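Local coordinates for RagB/SusD domain protein (Flavobacterium johnsoniae, PDB 5J90), which binds chitin and, as a SusD homolog from a chitin utilization locus, probably works as a lipoprotein of the outer membrane, at residues I283-F287 with I318-V322; D188-Y192 with D241-V247; I274-D280 with T422-I426. One frame throughout, in Å; residues are numbered along the deposited sequence.

Interaction 1. Residues I283-F287 with I318-V322; sequences IASYF and IGAVV
The ring of F287 meets I318 at its edge: the CD1 methyl of the isoleucine lies near the ring plane, 4.0 Å from F287 CE1. The neighbouring ring of Y286 meets V321 obliquely, with Y286 CD1 3.9 Å from V321 CG1, and F429 stacks on the same tyrosine. V321 is a wedge here. Its CG1 stands anti to its own carbonyl carbon (chi1 -65°), which carries this branch over the end of the helix, where it also lies 3.4 Å from S285 O and close to the serine hydroxyl.

Beside these side chains runs the polar part of the contact, a worked example of how a chain passing the end of a helix can take up its last carbonyls. Y286 O accepts the N-H of G319 at 2.8 Å; the donor approaches 46° out of the carbonyl plane and not along a lone pair. S285 O accepts from V321 N at 3.1 Å, with the donor tilted 25° from the plane. The intervening A320 N lies just as near S285 O but at a poor angle for a bond, and donates instead to a water, which is also hydrogen-bonded to A284 O. Three successive carbonyls are thus served by a short loop and one water. Lacking a side chain, G319 lets the two backbones come together, its CA standing 3.8 Å from F287 CA, and a single bridge between F287 and I318 extends the closeness just past the helix.

The short helix 283-286 is therefore held at its C-terminal end by the loop that leads to strand 326-328. From helix 269-277, M271 and M275 pack on F287, and M275 also on Y286; I255 of helix 255-261 packs on I318, and R368 of helix 353-368 touches both Y286 and V321.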
loop_
_atom_site.group_PDB
_atom_site.type_symbol
_atom_site.label_atom_id
_atom_site.label_comp_id
_atom_site.label_asym_id
_atom_site.label_seq_id
_atom_site.Cartn_x
_atom_site.Cartn_y
_atom_site.Cartn_z
ATOM N N ILE A 283 -31.532 10.089 -15.666
ATOM C CA ILE A 283 -32.141 9.838 -14.368
ATOM C C ILE A 283 -33.479 9.108 -14.509
ATOM O O ILE A 283 -33.845 8.312 -13.649
ATOM C CB ILE A 283 -32.319 11.153 -13.575
ATOM C CG1 ILE A 283 -32.425 10.890 -12.074
ATOM C CG2 ILE A 283 -33.525 11.940 -14.083
ATOM C CD1 ILE A 283 -32.372 12.164 -11.251
ATOM N N ALA A 284 -34.180 9.362 -15.612
ATOM C CA ALA A 284 -35.541 8.859 -15.785
ATOM C C ALA A 284 -35.593 7.351 -16.003
ATOM O O ALA A 284 -36.544 6.698 -15.583
ATOM C CB ALA A 284 -36.234 9.589 -16.924
ATOM N N SER A 285 -34.583 6.790 -16.656
ATOM C CA SER A 285 -34.556 5.344 -16.829
ATOM C C SER A 285 -33.786 4.660 -15.699
ATOM O O SER A 285 -34.013 3.487 -15.426
ATOM C CB SER A 285 -33.997 4.942 -18.192
ATOM O OG SER A 285 -32.644 5.341 -18.347
ATOM N N TYR A 286 -32.898 5.397 -15.036
ATOM C CA TYR A 286 -32.140 4.828 -13.921
ATOM C C TYR A 286 -33.025 4.603 -12.699
ATOM O O TYR A 286 -32.851 3.618 -11.970
ATOM C CB TYR A 286 -30.972 5.739 -13.511
ATOM C CG TYR A 286 -29.747 5.698 -14.404
ATOM C CD1 TYR A 286 -29.784 5.118 -15.667
ATOM C CD2 TYR A 286 -28.550 6.249 -13.967
ATOM C CE1 TYR A 286 -28.651 5.083 -16.476
ATOM C CE2 TYR A 286 -27.422 6.229 -14.770
ATOM C CZ TYR A 286 -27.472 5.641 -16.011
ATOM O OH TYR A 286 -26.353 5.608 -16.812
ATOM N N PHE A 287 -33.965 5.528 -12.478
ATOM C CA PHE A 287 -34.782 5.548 -11.267
ATOM C C PHE A 287 -36.243 5.844 -11.575
ATOM O O PHE A 287 -36.559 6.402 -12.618
ATOM C CB PHE A 287 -34.235 6.591 -10.295
ATOM C CG PHE A 287 -32.782 6.387 -9.971
ATOM C CD1 PHE A 287 -32.394 5.315 -9.195
ATOM C CD2 PHE A 287 -31.814 7.244 -10.465
ATOM C CE1 PHE A 287 -31.056 5.091 -8.901
ATOM C CE2 PHE A 287 -30.466 7.034 -10.183
ATOM C CZ PHE A 287 -30.089 5.955 -9.398
ATOM N N ILE A 318 -35.392 1.771 -7.989
ATOM C CA ILE A 318 -34.534 1.560 -9.148
ATOM C C ILE A 318 -35.446 1.414 -10.362
ATOM O O ILE A 318 -36.498 0.769 -10.288
ATOM C CB ILE A 318 -33.635 0.317 -8.975
ATOM C CG1 ILE A 318 -32.947 0.330 -7.599
ATOM C CG2 ILE A 318 -32.621 0.241 -10.111
ATOM C CD1 ILE A 318 -32.171 1.606 -7.293
ATOM N N GLY A 319 -35.049 2.014 -11.476
ATOM C CA GLY A 319 -35.947 2.190 -12.607
ATOM C C GLY A 319 -35.881 1.160 -13.717
ATOM O O GLY A 319 -35.426 0.019 -13.527
ATOM N N ALA A 320 -36.339 1.577 -14.893
ATOM C CA ALA A 320 -36.517 0.677 -16.025
ATOM C C ALA A 320 -35.259 -0.067 -16.467
ATOM O O ALA A 320 -35.358 -1.133 -17.076
ATOM C CB ALA A 320 -37.143 1.420 -17.208
ATOM N N VAL A 321 -34.078 0.479 -16.166
ATOM C CA VAL A 321 -32.841 -0.174 -16.601
ATOM C C VAL A 321 -32.668 -1.572 -16.011
ATOM O O VAL A 321 -31.982 -2.405 -16.603
ATOM C CB VAL A 321 -31.561 0.671 -16.332
ATOM C CG1 VAL A 321 -31.577 1.955 -17.166
ATOM C CG2 VAL A 321 -31.383 0.959 -14.851
ATOM N N VAL A 322 -33.289 -1.836 -14.861
ATOM C CA VAL A 322 -33.235 -3.183 -14.285
ATOM C C VAL A 322 -34.453 -4.041 -14.612
ATOM O O VAL A 322 -34.474 -5.228 -14.291
ATOM C CB VAL A 322 -32.995 -3.179 -12.756
ATOM C CG1 VAL A 322 -31.664 -2.484 -12.433
ATOM C CG2 VAL A 322 -34.157 -2.537 -12.011
HETATM O O HOH W 1 -37.565 4.299 -14.659
#

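Interaction 2. Residues D188-Y192 with D241-V247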
loop_
_atom_site.group_PDB
_atom_site.type_symbol
_atom_site.label_atom_id
_atom_site.label_comp_id
_atom_site.label_asym_id
_atom_site.label_seq_id
_atom_site.Cartn_x
_atom_site.Cartn_y
_atom_site.Cartn_z
ATOM N N ASP A 188 -23.408 -19.251 -26.467
ATOM C CA ASP A 188 -23.217 -17.865 -26.044
ATOM C C ASP A 188 -24.517 -17.297 -25.459
ATOM O O ASP A 188 -25.608 -17.564 -25.968
ATOM C CB ASP A 188 -22.761 -17.044 -27.250
ATOM C CG ASP A 188 -22.054 -15.754 -26.868
ATOM O OD1 ASP A 188 -22.114 -15.355 -25.685
ATOM O OD2 ASP A 188 -21.454 -15.136 -27.779
ATOM N N MET A 189 -24.397 -16.537 -24.374
ATOM C CA MET A 189 -25.546 -15.917 -23.731
ATOM C C MET A 189 -25.324 -14.417 -23.558
ATOM O O MET A 189 -25.725 -13.832 -22.558
ATOM C CB MET A 189 -25.804 -16.579 -22.375
ATOM C CG MET A 189 -25.979 -18.085 -22.469
ATOM S SD MET A 189 -26.242 -18.845 -20.865
ATOM C CE MET A 189 -27.726 -17.988 -20.333
ATOM N N THR A 190 -24.680 -13.807 -24.542
ATOM C CA THR A 190 -24.363 -12.384 -24.483
ATOM C C THR A 190 -24.935 -11.686 -25.698
ATOM O O THR A 190 -25.770 -12.247 -26.414
ATOM C CB THR A 190 -22.842 -12.150 -24.471
ATOM O OG1 THR A 190 -22.275 -12.571 -25.721
ATOM C CG2 THR A 190 -22.178 -12.923 -23.326
ATOM N N GLY A 191 -24.494 -10.461 -25.940
ATOM C CA GLY A 191 -24.858 -9.779 -27.166
ATOM C C GLY A 191 -24.056 -10.206 -28.386
ATOM O O GLY A 191 -24.302 -9.709 -29.485
ATOM N N TYR A 192 -23.099 -11.115 -28.215
ATOM C CA TYR A 192 -22.133 -11.390 -29.280
ATOM C C TYR A 192 -22.531 -12.524 -30.230
ATOM O O TYR A 192 -21.957 -12.645 -31.308
ATOM C CB TYR A 192 -20.741 -11.665 -28.707
ATOM C CG TYR A 192 -20.171 -10.547 -27.861
ATOM C CD1 TYR A 192 -20.549 -9.224 -28.057
ATOM C CD2 TYR A 192 -19.250 -10.824 -26.861
ATOM C CE1 TYR A 192 -20.017 -8.202 -27.272
ATOM C CE2 TYR A 192 -18.722 -9.815 -26.075
ATOM C CZ TYR A 192 -19.109 -8.515 -26.280
ATOM O OH TYR A 192 -18.572 -7.525 -25.479
ATOM N N ASP A 241 -23.143 -1.826 -29.396
ATOM C CA ASP A 241 -23.275 -3.254 -29.678
ATOM C C ASP A 241 -22.040 -4.048 -29.242
ATOM O O ASP A 241 -22.077 -5.278 -29.169
ATOM C CB ASP A 241 -23.551 -3.504 -31.167
ATOM C CG ASP A 241 -24.980 -3.167 -31.570
ATOM O OD1 ASP A 241 -25.827 -2.960 -30.679
ATOM O OD2 ASP A 241 -25.250 -3.124 -32.788
ATOM N N ASP A 242 -20.943 -3.343 -28.962
ATOM C CA ASP A 242 -19.721 -3.992 -28.476
ATOM C C ASP A 242 -19.771 -4.305 -26.979
ATOM O O ASP A 242 -18.901 -5.028 -26.467
ATOM C CB ASP A 242 -18.484 -3.118 -28.738
ATOM C CG ASP A 242 -18.209 -2.885 -30.213
ATOM O OD1 ASP A 242 -18.603 -3.720 -31.059
ATOM O OD2 ASP A 242 -17.551 -1.859 -30.499
ATOM N N SER A 243 -20.758 -3.753 -26.278
ATOM C CA SER A 243 -20.844 -3.891 -24.823
ATOM C C SER A 243 -20.965 -5.348 -24.390
ATOM O O SER A 243 -21.534 -6.178 -25.101
ATOM C CB SER A 243 -22.038 -3.108 -24.275
ATOM O OG SER A 243 -21.932 -1.723 -24.565
ATOM N N PHE A 244 -20.434 -5.655 -23.209
ATOM C CA PHE A 244 -20.555 -6.993 -22.642
ATOM C C PHE A 244 -21.774 -7.045 -21.734
ATOM O O PHE A 244 -21.892 -6.275 -20.773
ATOM C CB PHE A 244 -19.297 -7.396 -21.863
ATOM C CG PHE A 244 -19.300 -8.834 -21.449
ATOM C CD1 PHE A 244 -19.159 -9.835 -22.393
ATOM C CD2 PHE A 244 -19.478 -9.190 -20.121
ATOM C CE1 PHE A 244 -19.183 -11.171 -22.023
ATOM C CE2 PHE A 244 -19.506 -10.528 -19.750
ATOM C CZ PHE A 244 -19.357 -11.511 -20.706
ATOM N N LYS A 245 -22.692 -7.949 -22.058
ATOM C CA LYS A 245 -23.931 -8.095 -21.300
ATOM C C LYS A 245 -24.346 -9.558 -21.285
ATOM O O LYS A 245 -24.015 -10.326 -22.197
ATOM C CB LYS A 245 -25.051 -7.244 -21.910
ATOM C CG LYS A 245 -25.429 -7.635 -23.340
ATOM C CD LYS A 245 -26.490 -6.693 -23.901
ATOM C CE LYS A 245 -26.818 -7.012 -25.341
ATOM N NZ LYS A 245 -27.774 -5.993 -25.887
ATOM N N ILE A 246 -25.060 -9.940 -20.234
ATOM C CA ILE A 246 -25.713 -11.234 -20.197
ATOM C C ILE A 246 -27.131 -11.061 -20.713
ATOM O O ILE A 246 -27.891 -10.245 -20.195
ATOM C CB ILE A 246 -25.762 -11.805 -18.768
ATOM C CG1 ILE A 246 -24.368 -11.768 -18.121
ATOM C CG2 ILE A 246 -26.343 -13.220 -18.794
ATOM C CD1 ILE A 246 -23.320 -12.612 -18.828
ATOM N N VAL A 247 -27.463 -11.805 -21.762
ATOM C CA VAL A 247 -28.821 -11.816 -22.290
ATOM C C VAL A 247 -29.470 -13.095 -21.787
ATOM O O VAL A 247 -29.239 -14.177 -22.331
ATOM C CB VAL A 247 -28.809 -11.776 -23.828
ATOM C CG1 VAL A 247 -30.231 -11.805 -24.371
ATOM C CG2 VAL A 247 -28.073 -10.529 -24.327
HETATM O O HOH W 2 -22.226 -8.890 -24.972
#
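One water is gripped by three backbone groups at the join of G191 with S243 and K245. It accepts from G191 N and K245 N and donates to S243 O at 2.8 Å, so it stands in for direct bonds where the two backbones diverge. It also lies over a face of the Y192 ring, offset toward the rim. The phenol of that tyrosine reaches another carbonyl of segment 241-247: Y192 OH donates to D242 O at 2.7 Å, from 37° above the carbonyl plane.

At the other end of the contact the backbones close up, and V247 N donates to M189 O at 2.8 Å. Between these two fixed points T190 presses its backbone against the strand, with T190 CA only 3.1 Å from K245 O in a CA-H...O contact. That carbonyl is buried and has no hydrogen-bond partner, a lack the CA-H...O contact may offset only in part.

T190 ties the loop to itself while it packs on the strand. Its OG1, held between backbone N and carbonyl carbon (chi1 66°), accepts from Y192 N in an ST turn and donates to D188 OD1 at 2.8 Å. The same rotation presents CG2 to F244, 3.7 Å from CE1 of that ring. F244 also receives Y192 at its edge, where F244 CD1 and Y192 CE2 are 3.7 Å apart and the two side chains cross at about a right angle.

Strand 244-247 pairs on its other flank with the antiparallel strand 326-328, whose E326 forms a salt bridge with K245. Helix 196-213 covers the aromatic side, F202 stacking on F244 and W199 meeting Y192 edge-to-face, while F37 of helix 33-37 packs on T190 and I246.

Interaction 3. Residues I274-D280 with T422-I426; sequences IMKGYQD and TQKWI
T422, which opens segment 422-426, sets its methyl at the edge of Y278: CG2 lies near the plane of the tyrosine ring, 4.0 Å from Y278 CE2. The threonine hydroxyl is engaged on its own side, with Q418 O and N401. One residue on, Q423 bends at chi2 (-59°) and brings its amide obliquely against the same ring, NE2 standing 3.7 Å from Y278 CE2 with the two planes 37° apart. A water ties their polar ends together, donating to Y278 OH at 2.9 Å and accepting from Q423 NE2, which also bonds to Y376 OH. The tyrosine hydroxyl is also bonded to V403 O. A leucine in place of Y278 would remove ring and hydroxyl, and would probably leave the water and V403 O each short of a partner and open a gap beside the T422 methyl.

W425 swings out with CG anti to its backbone N (chi1 -180°), and the far end of its indole meets I274, CZ3 lying 3.6 Å from I274 CD1. I426 then fills the middle. Its CD1 reaches I274 CG2, the edge of Y278 and D280 OD2, the last at 3.7 Å, while CG2 slides past M275, 3.9 Å from its CE.

Helix 269-277 ends just here, in a Schellman motif at Q279, so one helix terminus packs against the flank of another. Direct contacts between the segments are mostly apolar, without a direct hydrogen bond; polar groups are bridged by water or satisfied elsewhere, as D280 is by its salt bridge to R282. Cohesion probably comes mainly from burial, with polar bonds likely to set how these groups are turned.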
loop_
_atom_site.group_PDB
_atom_site.type_symbol
_atom_site.label_atom_id
_atom_site.label_comp_id
_atom_site.label_asym_id
_atom_site.label_seq_id
_atom_site.Cartn_x
_atom_site.Cartn_y
_atom_site.Cartn_z
ATOM N N ILE A 274 -25.752 14.099 -7.562
ATOM C CA ILE A 274 -25.014 14.224 -8.809
ATOM C C ILE A 274 -25.929 14.332 -10.028
ATOM O O ILE A 274 -25.763 15.228 -10.854
ATOM C CB ILE A 274 -23.990 13.079 -8.946
ATOM C CG1 ILE A 274 -22.914 13.243 -7.866
ATOM C CG2 ILE A 274 -23.374 13.067 -10.338
ATOM C CD1 ILE A 274 -21.904 12.096 -7.788
ATOM N N MET A 275 -26.898 13.432 -10.146
ATOM C CA MET A 275 -27.743 13.436 -11.339
ATOM C C MET A 275 -28.746 14.602 -11.367
ATOM O O MET A 275 -28.986 15.179 -12.430
ATOM C CB MET A 275 -28.400 12.066 -11.570
ATOM C CG MET A 275 -27.354 10.964 -11.833
ATOM S SD MET A 275 -28.007 9.426 -12.517
ATOM C CE MET A 275 -28.372 9.949 -14.193
ATOM N N LYS A 276 -29.301 14.968 -10.213
ATOM C CA LYS A 276 -30.151 16.164 -10.153
ATOM C C LYS A 276 -29.337 17.425 -10.416
ATOM O O LYS A 276 -29.798 18.335 -11.107
ATOM C CB LYS A 276 -30.835 16.295 -8.796
ATOM C CG LYS A 276 -32.115 15.514 -8.636
ATOM C CD LYS A 276 -32.832 16.018 -7.390
ATOM C CE LYS A 276 -34.270 15.556 -7.311
ATOM N NZ LYS A 276 -34.821 15.835 -5.953
ATOM N N GLY A 277 -28.131 17.494 -9.857
ATOM C CA GLY A 277 -27.284 18.662 -10.047
ATOM C C GLY A 277 -27.045 18.939 -11.517
ATOM O O GLY A 277 -27.105 20.085 -11.975
ATOM N N TYR A 278 -26.778 17.876 -12.268
ATOM C CA TYR A 278 -26.528 17.987 -13.698
ATOM C C TYR A 278 -27.807 17.997 -14.537
ATOM O O TYR A 278 -27.733 18.126 -15.752
ATOM C CB TYR A 278 -25.662 16.818 -14.178
ATOM C CG TYR A 278 -24.191 16.861 -13.795
ATOM C CD1 TYR A 278 -23.535 18.058 -13.516
ATOM C CD2 TYR A 278 -23.450 15.685 -13.746
ATOM C CE1 TYR A 278 -22.177 18.076 -13.187
ATOM C CE2 TYR A 278 -22.105 15.694 -13.421
ATOM C CZ TYR A 278 -21.470 16.885 -13.142
ATOM O OH TYR A 278 -20.122 16.870 -12.829
ATOM N N GLN A 279 -28.965 17.848 -13.893
ATOM C CA GLN A 279 -30.238 17.679 -14.608
ATOM C C GLN A 279 -30.084 16.627 -15.701
ATOM O O GLN A 279 -30.460 16.824 -16.856
ATOM C CB GLN A 279 -30.723 19.007 -15.195
ATOM C CG GLN A 279 -31.070 20.041 -14.140
ATOM C CD GLN A 279 -31.584 21.334 -14.741
ATOM O OE1 GLN A 279 -32.161 21.340 -15.830
ATOM N NE2 GLN A 279 -31.369 22.439 -14.038
ATOM N N ASP A 280 -29.503 15.500 -15.308
ATOM C CA ASP A 280 -29.097 14.463 -16.236
ATOM C C ASP A 280 -30.319 13.689 -16.727
ATOM O O ASP A 280 -31.038 13.105 -15.922
ATOM C CB ASP A 280 -28.132 13.537 -15.487
ATOM C CG ASP A 280 -27.357 12.627 -16.404
ATOM O OD1 ASP A 280 -27.959 12.024 -17.308
ATOM O OD2 ASP A 280 -26.119 12.512 -16.215
ATOM N N THR A 422 -16.389 10.815 -12.856
ATOM C CA THR A 422 -17.793 11.131 -12.565
ATOM C C THR A 422 -18.691 10.637 -13.703
ATOM O O THR A 422 -19.708 9.979 -13.464
ATOM C CB THR A 422 -18.002 12.647 -12.359
ATOM O OG1 THR A 422 -17.286 13.071 -11.195
ATOM C CG2 THR A 422 -19.483 12.977 -12.177
ATOM N N GLN A 423 -18.299 10.928 -14.939
ATOM C CA GLN A 423 -19.095 10.500 -16.087
ATOM C C GLN A 423 -19.066 8.982 -16.259
ATOM O O GLN A 423 -20.065 8.362 -16.636
ATOM C CB GLN A 423 -18.654 11.245 -17.345
ATOM C CG GLN A 423 -19.105 12.706 -17.319
ATOM C CD GLN A 423 -20.619 12.845 -17.210
ATOM O OE1 GLN A 423 -21.372 12.105 -17.847
ATOM N NE2 GLN A 423 -21.070 13.801 -16.397
ATOM N N LYS A 424 -17.927 8.380 -15.942
ATOM C CA LYS A 424 -17.787 6.931 -15.974
ATOM C C LYS A 424 -18.733 6.288 -14.952
ATOM O O LYS A 424 -19.439 5.308 -15.247
ATOM C CB LYS A 424 -16.330 6.606 -15.644
ATOM C CG LYS A 424 -15.892 5.197 -15.912
ATOM C CD LYS A 424 -14.393 5.112 -15.592
ATOM C CE LYS A 424 -13.843 3.738 -15.831
ATOM N NZ LYS A 424 -12.522 3.625 -15.144
ATOM N N TRP A 425 -18.757 6.862 -13.757
ATOM C CA TRP A 425 -19.617 6.407 -12.674
ATOM C C TRP A 425 -21.097 6.490 -13.083
ATOM O O TRP A 425 -21.849 5.533 -12.896
ATOM C CB TRP A 425 -19.299 7.250 -11.441
ATOM C CG TRP A 425 -20.046 6.984 -10.151
ATOM C CD1 TRP A 425 -19.683 6.125 -9.150
ATOM C CD2 TRP A 425 -21.206 7.683 -9.673
ATOM N NE1 TRP A 425 -20.565 6.214 -8.102
ATOM C CE2 TRP A 425 -21.517 7.159 -8.399
ATOM C CE3 TRP A 425 -22.026 8.685 -10.210
ATOM C CZ2 TRP A 425 -22.598 7.612 -7.644
ATOM C CZ3 TRP A 425 -23.111 9.127 -9.461
ATOM C CH2 TRP A 425 -23.386 8.591 -8.194
ATOM N N ILE A 426 -21.513 7.610 -13.669
ATOM C CA ILE A 426 -22.908 7.709 -14.110
ATOM C C ILE A 426 -23.218 6.647 -15.171
ATOM O O ILE A 426 -24.248 5.972 -15.099
ATOM C CB ILE A 426 -23.275 9.116 -14.649
ATOM C CG1 ILE A 426 -23.110 10.173 -13.559
ATOM C CG2 ILE A 426 -24.722 9.127 -15.176
ATOM C CD1 ILE A 426 -23.183 11.620 -14.076
HETATM O O HOH W 3 -18.897 15.315 -14.996
#

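Along the chain interaction 2 closes first; interaction 1 then lies nested inside the long loop that interaction 3 closes. Interactions 1 and 3 form one continuous patch on the same side of the chain's centre, their centres 14 Å apart. Helices 269-277 and 283-286 follow each other, M275 packs against Y286 and F287, and Y286 OH probably hydrogen-bonds to I426 O of helix 413-428. Interaction 2 stands apart, with its nearest atoms about 10 Å from interaction 1 and about 12 Å from interaction 3, on the small sheet of strands 244-247 and 326-328. Together they illustrate how a largely helical SusD-like protein ties distant sequence regions together by local, chemically different contacts.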